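Local structure of cellulose-binding protein (Saccharophagus degradans, 2X32) at residues A[54-59]-A[65-70]; A[89-94]-A[98-103]; A[115-120]-A[144-149]. The protein binds a long polyisoprenoid diphosphate through its YceI-like domain and is implicated in plant cell wall breakdown. All blocks are in the same frame, centred on the assembly; numbering follows the deposited sequence. Where two conformers were deposited one is given.

Interaction 1 of 3, residues A[54-59]-A[65-70]; sequences NSVNTG and GRMRDY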
loop_
_atom_site.group_PDB
_atom_site.type_symbol
_atom_site.label_atom_id
_atom_site.label_comp_id
_atom_site.label_asym_id
_atom_site.label_seq_id
_atom_site.Cartn_x
_atom_site.Cartn_y
_atom_site.Cartn_z
ATOM N N ASN A 54 7.100 -8.793 -4.954
ATOM C CA ASN A 54 7.658 -9.205 -6.246
ATOM C C ASN A 54 7.020 -8.600 -7.487
ATOM O O ASN A 54 7.610 -8.649 -8.570
ATOM C CB ASN A 54 7.638 -10.737 -6.396
ATOM C CG ASN A 54 8.703 -11.397 -5.558
ATOM O OD1 ASN A 54 9.887 -11.031 -5.661
ATOM N ND2 ASN A 54 8.295 -12.348 -4.731
ATOM N N SER A 55 5.851 -7.934 -7.308
ATOM C CA SER A 55 5.152 -7.282 -8.426
ATOM C C SER A 55 5.510 -5.824 -8.585
ATOM O O SER A 55 4.861 -5.139 -9.340
ATOM C CB SER A 55 3.641 -7.468 -8.270
ATOM O OG SER A 55 3.113 -6.582 -7.317
ATOM N N VAL A 56 6.549 -5.371 -7.906
ATOM C CA VAL A 56 7.049 -3.993 -8.072
ATOM C C VAL A 56 7.338 -3.759 -9.535
ATOM O O VAL A 56 7.912 -4.553 -10.263
ATOM C CB VAL A 56 8.281 -3.688 -7.169
ATOM C CG1 VAL A 56 9.511 -4.514 -7.597
ATOM C CG2 VAL A 56 8.557 -2.142 -7.017
ATOM N N ASN A 57 6.905 -2.590 -9.972
ATOM C CA ASN A 57 7.010 -2.200 -11.382
ATOM C C ASN A 57 7.438 -0.750 -11.422
ATOM O O ASN A 57 6.650 0.156 -11.168
ATOM C CB ASN A 57 5.663 -2.443 -12.078
ATOM C CG ASN A 57 5.737 -2.218 -13.545
ATOM O OD1 ASN A 57 6.628 -1.468 -14.014
ATOM N ND2 ASN A 57 4.820 -2.800 -14.303
ATOM N N THR A 58 8.717 -0.528 -11.745
ATOM C CA THR A 58 9.315 0.767 -11.863
ATOM C C THR A 58 9.524 1.158 -13.327
ATOM O O THR A 58 10.097 2.227 -13.607
ATOM C CB THR A 58 10.684 0.839 -11.132
ATOM O OG1 THR A 58 11.694 0.177 -11.911
ATOM C CG2 THR A 58 10.567 0.260 -9.689
ATOM N N GLY A 59 9.080 0.310 -14.252
ATOM C CA GLY A 59 9.258 0.516 -15.685
ATOM C C GLY A 59 10.614 0.140 -16.239
ATOM O O GLY A 59 10.814 0.227 -17.460
ATOM N N GLY A 65 14.567 -5.536 -10.355
ATOM C CA GLY A 65 15.306 -6.607 -9.734
ATOM C C GLY A 65 16.081 -6.125 -8.516
ATOM O O GLY A 65 16.110 -6.801 -7.484
ATOM N N ARG A 66 16.698 -4.953 -8.653
ATOM C CA ARG A 66 17.445 -4.368 -7.533
ATOM C C ARG A 66 16.468 -4.064 -6.390
ATOM O O ARG A 66 16.790 -4.272 -5.223
ATOM C CB ARG A 66 18.192 -3.116 -7.967
ATOM C CG ARG A 66 19.359 -3.416 -8.905
ATOM C CD ARG A 66 19.850 -2.153 -9.520
ATOM N NE ARG A 66 21.077 -2.389 -10.306
ATOM C CZ ARG A 66 21.829 -1.419 -10.829
ATOM N NH1 ARG A 66 21.516 -0.129 -10.648
ATOM N NH2 ARG A 66 22.927 -1.745 -11.518
ATOM N N MET A 67 15.265 -3.568 -6.704
ATOM C CA MET A 67 14.321 -3.324 -5.634
ATOM C C MET A 67 13.873 -4.629 -4.962
ATOM O O MET A 67 13.796 -4.703 -3.735
ATOM C CB MET A 67 13.132 -2.514 -6.121
ATOM C CG MET A 67 13.447 -1.058 -6.427
ATOM S SD MET A 67 11.864 -0.252 -6.630
ATOM C CE MET A 67 11.336 -0.171 -4.924
ATOM N N ARG A 68 13.621 -5.687 -5.716
ATOM C CA ARG A 68 13.267 -6.953 -5.092
ATOM C C ARG A 68 14.380 -7.535 -4.249
ATOM O O ARG A 68 14.162 -7.995 -3.139
ATOM C CB ARG A 68 12.827 -7.971 -6.147
ATOM C CG ARG A 68 11.588 -7.638 -6.953
ATOM C CD ARG A 68 11.223 -8.719 -7.972
ATOM N NE ARG A 68 12.419 -9.109 -8.803
ATOM C CZ ARG A 68 12.674 -8.712 -10.045
ATOM N NH1 ARG A 68 11.850 -7.918 -10.697
ATOM N NH2 ARG A 68 13.795 -9.120 -10.677
ATOM N N ASP A 69 15.592 -7.536 -4.786
ATOM C CA ASP A 69 16.718 -8.215 -4.176
ATOM C C ASP A 69 17.336 -7.467 -3.008
ATOM O O ASP A 69 17.669 -8.090 -1.989
ATOM C CB ASP A 69 17.784 -8.484 -5.238
ATOM C CG ASP A 69 17.308 -9.475 -6.321
ATOM O OD1 ASP A 69 16.285 -10.180 -6.108
ATOM O OD2 ASP A 69 17.958 -9.494 -7.379
ATOM N N TYR A 70 17.457 -6.167 -3.146
ATOM C CA TYR A 70 18.247 -5.393 -2.189
ATOM C C TYR A 70 17.465 -4.422 -1.373
ATOM O O TYR A 70 17.951 -4.017 -0.315
ATOM C CB TYR A 70 19.364 -4.646 -2.899
ATOM C CG TYR A 70 20.191 -5.559 -3.739
ATOM C CD1 TYR A 70 20.817 -6.688 -3.202
ATOM C CD2 TYR A 70 20.321 -5.298 -5.061
ATOM C CE1 TYR A 70 21.583 -7.535 -4.023
ATOM C CE2 TYR A 70 21.045 -6.111 -5.869
ATOM C CZ TYR A 70 21.655 -7.223 -5.371
ATOM O OH TYR A 70 22.419 -7.959 -6.289
HETATM O O HOH W 1 9.050 -7.033 -10.436
#
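Helix 61-72 rests on the short strand 56-57 through a largely apolar contact, made by Val-56 and Thr-58 with Met-67 and Arg-68, and a single water closes its polar margin. Val-56 is the middle of it, and its two methyls go to different neighbours. CG1 takes the sterically demanding place between backbone N and carbonyl carbon (chi1 67°) and lies 3.8 Å from CG of Arg-68, while CG2 meets SD of Met-67, a residue with two deposited conformers, of which one is described. Met-67 is bent at its last torsion, and its SD also comes up against CG2 of Thr-58, 3.4 Å away.

Arg-68 then works as a two-part side chain. Its methylene stem packs on Val-56 and crosses the side chain of Asn-54 at about a right angle, with OD1 of Asn-54 3.5 Å from CD of Arg-68; that oxygen pairs with the hydroxyl of Thr-74. A bend at chi3 (-50°) turns the guanidinium back along its own helix, and one face settles on CA of Gly-65, where a beta carbon would crowd NH2.

This helix lies at one end of the curled antiparallel sheet of the lipocalin-like YceI fold, and the inward residues Val-56 and Met-67 also touch Phe-20 and Phe-72. The side chain of Met-67 comes within about 4 Å of the bound octaprenyl diphosphate.

At the outer margin a water lies in the guanidinium plane and accepts from NH1 of Arg-68 at 2.9 Å. The same water donates to the backbone O of Val-56 at 2.7 Å and to that of Asn-54, so the charged group is tied to the backbone of 54-59 without a direct bond. Within 54-59, Asn-57 OD1 accepts from Gly-59 N at 3.0 Å in an Asx turn.

Interaction 2 of 3, residues A[89-94]-A[98-103]; sequences AAVAGL and EDMLVD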
loop_
_atom_site.group_PDB
_atom_site.type_symbol
_atom_site.label_atom_id
_atom_site.label_comp_id
_atom_site.label_asym_id
_atom_site.label_seq_id
_atom_site.Cartn_x
_atom_site.Cartn_y
_atom_site.Cartn_z
ATOM N N ALA A 89 -20.956 -2.285 10.106
ATOM C CA ALA A 89 -22.276 -1.627 10.131
ATOM C C ALA A 89 -22.186 -0.195 9.586
ATOM O O ALA A 89 -23.079 0.289 8.925
ATOM C CB ALA A 89 -22.902 -1.634 11.495
ATOM N N ALA A 90 -21.074 0.505 9.850
ATOM C CA ALA A 90 -20.930 1.848 9.319
ATOM C C ALA A 90 -20.751 1.815 7.799
ATOM O O ALA A 90 -21.305 2.641 7.115
ATOM C CB ALA A 90 -19.700 2.492 9.961
ATOM N N VAL A 91 -20.032 0.810 7.298
ATOM C CA VAL A 91 -19.906 0.596 5.845
ATOM C C VAL A 91 -21.293 0.241 5.259
ATOM O O VAL A 91 -21.722 0.796 4.251
ATOM C CB VAL A 91 -18.887 -0.502 5.530
ATOM C CG1 VAL A 91 -18.872 -0.786 4.050
ATOM C CG2 VAL A 91 -17.499 -0.114 6.066
ATOM N N ALA A 92 -22.017 -0.679 5.899
ATOM C CA ALA A 92 -23.360 -1.049 5.447
ATOM C C ALA A 92 -24.319 0.136 5.394
ATOM O O ALA A 92 -25.195 0.187 4.533
ATOM C CB ALA A 92 -23.938 -2.109 6.380
ATOM N N GLY A 93 -24.160 1.052 6.329
ATOM C CA GLY A 93 -25.008 2.206 6.421
ATOM C C GLY A 93 -24.799 3.309 5.413
ATOM O O GLY A 93 -25.647 4.196 5.305
ATOM N N LEU A 94 -23.731 3.228 4.647
ATOM C CA LEU A 94 -23.488 4.208 3.591
ATOM C C LEU A 94 -24.484 4.028 2.503
ATOM O O LEU A 94 -24.722 2.927 2.019
ATOM C CB LEU A 94 -22.086 4.023 3.014
ATOM C CG LEU A 94 -20.940 4.462 3.864
ATOM C CD1 LEU A 94 -19.671 4.065 3.118
ATOM C CD2 LEU A 94 -20.977 6.007 3.957
ATOM N N GLU A 98 -22.565 7.748 -1.196
ATOM C CA GLU A 98 -22.147 8.449 0.023
ATOM C C GLU A 98 -20.714 8.032 0.395
ATOM O O GLU A 98 -20.325 6.876 0.219
ATOM C CB GLU A 98 -23.108 8.090 1.172
ATOM C CG GLU A 98 -22.881 8.829 2.539
ATOM C CD GLU A 98 -23.872 8.436 3.697
ATOM O OE1 GLU A 98 -24.811 7.587 3.568
ATOM O OE2 GLU A 98 -23.684 9.035 4.802
ATOM N N ASP A 99 -19.961 8.961 0.975
ATOM C CA ASP A 99 -18.653 8.681 1.543
ATOM C C ASP A 99 -18.633 8.909 3.041
ATOM O O ASP A 99 -19.550 9.510 3.619
ATOM C CB ASP A 99 -17.614 9.584 0.917
ATOM C CG ASP A 99 -17.517 10.932 1.618
ATOM O OD1 ASP A 99 -18.545 11.622 1.927
ATOM O OD2 ASP A 99 -16.414 11.308 1.851
ATOM N N MET A 100 -17.590 8.422 3.666
ATOM C CA MET A 100 -17.294 8.741 5.046
ATOM C C MET A 100 -15.796 8.729 5.214
ATOM O O MET A 100 -15.069 8.033 4.476
ATOM C CB MET A 100 -17.952 7.764 6.007
ATOM C CG MET A 100 -17.523 6.332 5.795
ATOM S SD MET A 100 -18.527 5.275 6.822
ATOM C CE MET A 100 -17.593 3.738 6.619
ATOM N N LEU A 101 -15.327 9.502 6.170
ATOM C CA LEU A 101 -13.930 9.495 6.611
ATOM C C LEU A 101 -13.790 8.524 7.775
ATOM O O LEU A 101 -14.608 8.566 8.738
ATOM C CB LEU A 101 -13.518 10.890 7.070
ATOM C CG LEU A 101 -13.636 11.970 6.059
ATOM C CD1 LEU A 101 -13.239 13.376 6.710
ATOM C CD2 LEU A 101 -12.782 11.629 4.852
ATOM N N VAL A 102 -12.742 7.719 7.757
ATOM C CA VAL A 102 -12.480 6.755 8.838
ATOM C C VAL A 102 -11.061 6.973 9.308
ATOM O O VAL A 102 -10.145 6.889 8.517
ATOM C CB VAL A 102 -12.657 5.283 8.332
ATOM C CG1 VAL A 102 -12.562 4.243 9.479
ATOM C CG2 VAL A 102 -13.995 5.088 7.612
ATOM N N ASP A 103 -10.869 7.295 10.576
ATOM C CA ASP A 103 -9.544 7.439 11.185
ATOM C C ASP A 103 -9.120 6.046 11.643
ATOM O O ASP A 103 -9.822 5.445 12.475
ATOM C CB ASP A 103 -9.658 8.371 12.368
ATOM C CG ASP A 103 -10.021 9.803 11.962
ATOM O OD1 ASP A 103 -9.497 10.245 10.931
ATOM O OD2 ASP A 103 -10.799 10.420 12.714
HETATM O O HOH W 2 -24.531 6.952 6.450
#
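A water molecule donates to OE2 of Glu-98 at 2.8 Å and, more loosely, to the backbone oxygen of Gly-93 at 3.2 Å, joining the chain after helix 88-92 to the residue before strand 99-109. The other carboxylate oxygen, OE1, accepts from the backbone N of Ala-95, so both oxygens of Glu-98 are engaged with the connecting turn or its approach. The side chain gets there fully stretched, with CG anti to the backbone N (chi1 -176°), and its aliphatic part lies over Leu-94 on the way: CG of Glu-98 is 3.7 Å from CD2 of Leu-94.

Leu-94 fits between the stem of Glu-98 and the thioether of Met-100, described here in one of its two deposited conformers. CD2 of Leu-94 also approaches SD of Met-100 at 3.8 Å, while CD1 lies against the sulfur and the terminal methyl. Met-100 crosses Leu-94 at about a right angle. Its CG sits between backbone N and carbonyl carbon (chi1 59°), and beyond that the chain runs straight, carrying CE to the helix. There CE meets CG2 of Val-91 at 3.9 Å and CB of Ala-90 at 4.1 Å.

The arrangement is a short helix laid over one end of an antiparallel barrel-like sheet of lipocalin type. Met-100 pairs through its backbone with Val-123 of the neighbouring strand, and Arg-125 of the same strand bonds to the backbone oxygens of Val-91 and Leu-94. The side chain of Val-91 comes within about 4 Å of the bound polyisoprenoid. Replacing Leu-94 by alanine is likely to open a gap between the Glu-98 stem and Met-100, leaving the thioether freer to turn. On its outward side the strand offers Asp-99, whose OD2 bonds to the side chain of Asn-122.

Interaction 3 of 3, residues A[115-120]-A[144-149]; sequences GVIDTQ and ADYSLE. With OTP ((2E,6E,10E,14E,18E,22E,26E)-3,7,11,15,19,23,27,31-octamethyldotriaconta-2,6,10,14,18,22,26,30-octaenyl trihydrogen diphosphate), chain C.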
loop_
_atom_site.group_PDB
_atom_site.type_symbol
_atom_site.label_atom_id
_atom_site.label_comp_id
_atom_site.label_asym_id
_atom_site.label_seq_id
_atom_site.Cartn_x
_atom_site.Cartn_y
_atom_site.Cartn_z
ATOM N N GLY A 115 4.487 -1.922 11.975
ATOM C CA GLY A 115 4.290 -0.583 12.463
ATOM C C GLY A 115 2.877 -0.157 12.286
ATOM O O GLY A 115 2.143 -0.747 11.525
ATOM N N VAL A 116 2.464 0.861 13.008
ATOM C CA VAL A 116 1.103 1.361 12.885
ATOM C C VAL A 116 1.104 2.620 12.046
ATOM O O VAL A 116 1.954 3.518 12.246
ATOM C CB VAL A 116 0.492 1.661 14.227
ATOM C CG1 VAL A 116 -0.881 2.288 14.058
ATOM C CG2 VAL A 116 0.365 0.410 15.038
ATOM N N ILE A 117 0.182 2.668 11.086
ATOM C CA ILE A 117 -0.058 3.886 10.263
ATOM C C ILE A 117 -1.345 4.469 10.753
ATOM O O ILE A 117 -2.404 3.862 10.639
ATOM C CB ILE A 117 -0.138 3.544 8.769
ATOM C CG1 ILE A 117 1.176 2.941 8.309
ATOM C CG2 ILE A 117 -0.572 4.826 7.926
ATOM C CD1 ILE A 117 1.105 2.495 6.882
ATOM N N ASP A 118 -1.248 5.641 11.385
ATOM C CA ASP A 118 -2.401 6.382 11.846
ATOM C C ASP A 118 -2.771 7.354 10.722
ATOM O O ASP A 118 -2.029 8.296 10.425
ATOM C CB ASP A 118 -2.052 7.157 13.140
ATOM C CG ASP A 118 -1.848 6.232 14.318
ATOM O OD1 ASP A 118 -2.797 5.458 14.627
ATOM O OD2 ASP A 118 -0.746 6.283 14.951
ATOM N N THR A 119 -3.859 7.068 10.033
ATOM C CA THR A 119 -4.208 7.895 8.861
ATOM C C THR A 119 -5.709 7.897 8.694
ATOM O O THR A 119 -6.461 7.216 9.400
ATOM C CB THR A 119 -3.510 7.399 7.599
ATOM O OG1 THR A 119 -3.545 8.412 6.567
ATOM C CG2 THR A 119 -4.172 6.113 7.079
ATOM N N GLN A 120 -6.184 8.656 7.726
ATOM C CA GLN A 120 -7.594 8.777 7.476
ATOM C C GLN A 120 -7.878 8.220 6.073
ATOM O O GLN A 120 -7.152 8.546 5.109
ATOM C CB GLN A 120 -7.981 10.262 7.525
ATOM C CG GLN A 120 -9.395 10.496 7.533
ATOM C CD GLN A 120 -9.634 12.001 7.861
ATOM O OE1 GLN A 120 -9.310 12.856 7.017
ATOM N NE2 GLN A 120 -10.050 12.343 9.092
ATOM N N ALA A 144 13.169 4.435 7.126
ATOM C CA ALA A 144 13.792 4.054 8.369
ATOM C C ALA A 144 12.830 3.370 9.334
ATOM O O ALA A 144 13.264 2.499 10.138
ATOM C CB ALA A 144 14.464 5.217 8.998
ATOM N N ASP A 145 11.536 3.653 9.205
ATOM C CA ASP A 145 10.551 2.978 10.042
ATOM C C ASP A 145 10.460 1.468 9.780
ATOM O O ASP A 145 9.919 0.707 10.603
ATOM C CB ASP A 145 9.197 3.633 9.895
ATOM C CG ASP A 145 9.102 4.946 10.629
ATOM O OD1 ASP A 145 9.994 5.200 11.496
ATOM O OD2 ASP A 145 8.218 5.756 10.243
ATOM N N TYR A 146 10.923 1.028 8.597
ATOM C CA TYR A 146 10.891 -0.399 8.244
ATOM C C TYR A 146 12.265 -0.977 7.910
ATOM O O TYR A 146 12.361 -1.971 7.192
ATOM C CB TYR A 146 9.869 -0.625 7.074
ATOM C CG TYR A 146 8.500 -0.081 7.420
ATOM C CD1 TYR A 146 7.600 -0.869 8.100
ATOM C CD2 TYR A 146 8.161 1.261 7.206
ATOM C CE1 TYR A 146 6.376 -0.399 8.522
ATOM C CE2 TYR A 146 6.923 1.725 7.610
ATOM C CZ TYR A 146 6.040 0.883 8.253
ATOM O OH TYR A 146 4.805 1.321 8.765
ATOM N N SER A 147 13.334 -0.366 8.437
ATOM C CA SER A 147 14.712 -0.788 8.246
ATOM C C SER A 147 15.067 -0.896 6.755
ATOM O O SER A 147 15.725 -1.828 6.348
ATOM C CB SER A 147 14.953 -2.103 8.988
ATOM O OG SER A 147 14.792 -1.840 10.387
ATOM N N LEU A 148 14.552 0.054 5.969
ATOM C CA LEU A 148 14.767 0.059 4.496
ATOM C C LEU A 148 15.839 1.053 4.040
ATOM O O LEU A 148 16.115 1.172 2.876
ATOM C CB LEU A 148 13.461 0.331 3.738
ATOM C CG LEU A 148 12.487 -0.817 3.722
ATOM C CD1 LEU A 148 11.112 -0.387 3.158
ATOM C CD2 LEU A 148 13.051 -2.029 2.900
ATOM N N GLU A 149 16.402 1.828 4.959
ATOM C CA GLU A 149 17.369 2.836 4.568
ATOM C C GLU A 149 18.644 2.193 3.980
ATOM O O GLU A 149 19.251 2.752 3.057
ATOM C CB GLU A 149 17.661 3.798 5.737
ATOM C CG GLU A 149 18.352 3.164 6.937
ATOM C CD GLU A 149 17.445 2.757 8.097
ATOM O OE1 GLU A 149 16.479 1.991 7.922
ATOM O OE2 GLU A 149 17.762 3.187 9.229
HETATM O O7 OTP C . 19.392 7.666 -11.887
HETATM P P2 OTP C . 19.653 6.268 -12.384
HETATM O O5 OTP C . 21.132 5.968 -12.551
HETATM O O6 OTP C . 18.796 5.850 -13.548
HETATM O O4 OTP C . 19.223 5.320 -11.104
HETATM P P1 OTP C . 17.959 4.317 -11.017
HETATM O O2 OTP C . 16.764 5.209 -10.741
HETATM O O3 OTP C . 17.942 3.219 -12.061
HETATM O O1 OTP C . 18.066 3.535 -9.604
HETATM C C40 OTP C . 17.845 4.305 -8.405
HETATM C C39 OTP C . 16.643 3.754 -7.626
HETATM C C37 OTP C . 15.685 4.518 -7.136
HETATM C C38 OTP C . 15.551 6.039 -7.279
HETATM C C36 OTP C . 14.561 3.875 -6.328
HETATM C C35 OTP C . 14.620 4.143 -4.847
HETATM C C34 OTP C . 13.395 3.542 -4.129
HETATM C C32 OTP C . 12.779 4.071 -3.065
HETATM C C33 OTP C . 13.161 5.396 -2.498
HETATM C C31 OTP C . 11.528 3.348 -2.545
HETATM C C30 OTP C . 11.503 2.927 -1.098
HETATM C C29 OTP C . 10.160 2.323 -0.703
HETATM C C27 OTP C . 9.581 2.487 0.483
HETATM C C28 OTP C . 10.216 3.203 1.672
HETATM C C26 OTP C . 8.176 1.990 0.742
HETATM C C25 OTP C . 7.442 1.374 -0.429
HETATM C C24 OTP C . 5.917 1.281 -0.248
HETATM C C22 OTP C . 5.231 0.193 0.093
HETATM C C23 OTP C . 5.797 -1.198 0.233
HETATM C C21 OTP C . 3.750 0.333 0.294
HETATM C C20 OTP C . 3.313 0.186 1.776
HETATM C C19 OTP C . 1.801 0.270 1.985
HETATM C C17 OTP C . 1.130 1.309 2.481
HETATM C C18 OTP C . 1.722 2.527 3.099
HETATM C C16 OTP C . -0.390 1.277 2.434
HETATM C C15 OTP C . -1.018 1.359 3.796
HETATM C C14 OTP C . -2.475 0.971 3.760
HETATM C C12 OTP C . -3.446 1.525 4.528
HETATM C C13 OTP C . -3.160 2.677 5.489
HETATM C C11 OTP C . -4.865 1.062 4.480
HETATM C C10 OTP C . -5.244 0.097 3.429
HETATM C C9 OTP C . -6.742 -0.151 3.245
HETATM C C7 OTP C . -7.433 -1.233 3.640
HETATM C C8 OTP C . -6.845 -2.495 4.240
HETATM C C6 OTP C . -8.929 -1.228 3.431
HETATM C C5 OTP C . -9.725 -0.832 4.660
HETATM C C4 OTP C . -11.208 -0.932 4.449
HETATM C C2 OTP C . -12.084 -0.071 4.977
HETATM C C3 OTP C . -11.817 1.099 5.859
HETATM C C1 OTP C . -13.543 -0.309 4.707
#
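Ile-117 and Tyr-146 meet at about a right angle, with the phenol oxygen OH 4.0 Å from CG1 of the isoleucine. At the start of the strand the same OH lies 4.2 Å from CA of Gly-115, and a beta carbon on that glycine would come tight against the hydroxyl. The denser part of this contact is the inward one. CG1 of Ile-117 stands beside the backbone N (chi1 -61°), and the extended end of the chain carries CD1 to the polyisoprenoid, 3.8 Å from its C18. Two residues further along the strand, CG2 of Thr-119 lies 3.9 Å from C13 of the lipid. From the loop, CD1 of Leu-148 reaches C28 at 4.0 Å, so both segments line the tunnel. Leu-108 touches both Ile-117 and Tyr-146 from strand 99-109, and Leu-139 and Ile-141 of strand 130-142 also touch the isoleucine.

The outward side of the strand is the loose one: it carries exposed Val-116 and Asp-118, the latter bonded to Ser-105.

No hydrogen bond joins the two segments, and the nearest groups these residues turn to the lipid are methyls. Such contacts would probably give little directional preference along a repeating isoprenoid tail, consistent with recognition by shape and hydrophobicity, while Lys-24 bonds to the ligand elsewhere.

The three contacts come in series along the chain, all within the one YceI-like domain and all on its curled antiparallel sheet. Interactions 1 and 2 lie on opposite sides of the chain's centre, about 35 Å apart between centres, each setting a helix against the sheet. Interaction 3 lies nearer the chain's centre, its own centre about 19 Å from that of interaction 1 and about 25 Å from that of interaction 2. Strands 99-109 and 115-125 are neighbours, so interactions 2 and 3 touch directly: Asp-103 OD1 and Gln-120 NE2 are 2.8 Å apart, a probable hydrogen bond. Each contact also approaches the same long ligand, so together they sample its tunnel at well-separated points.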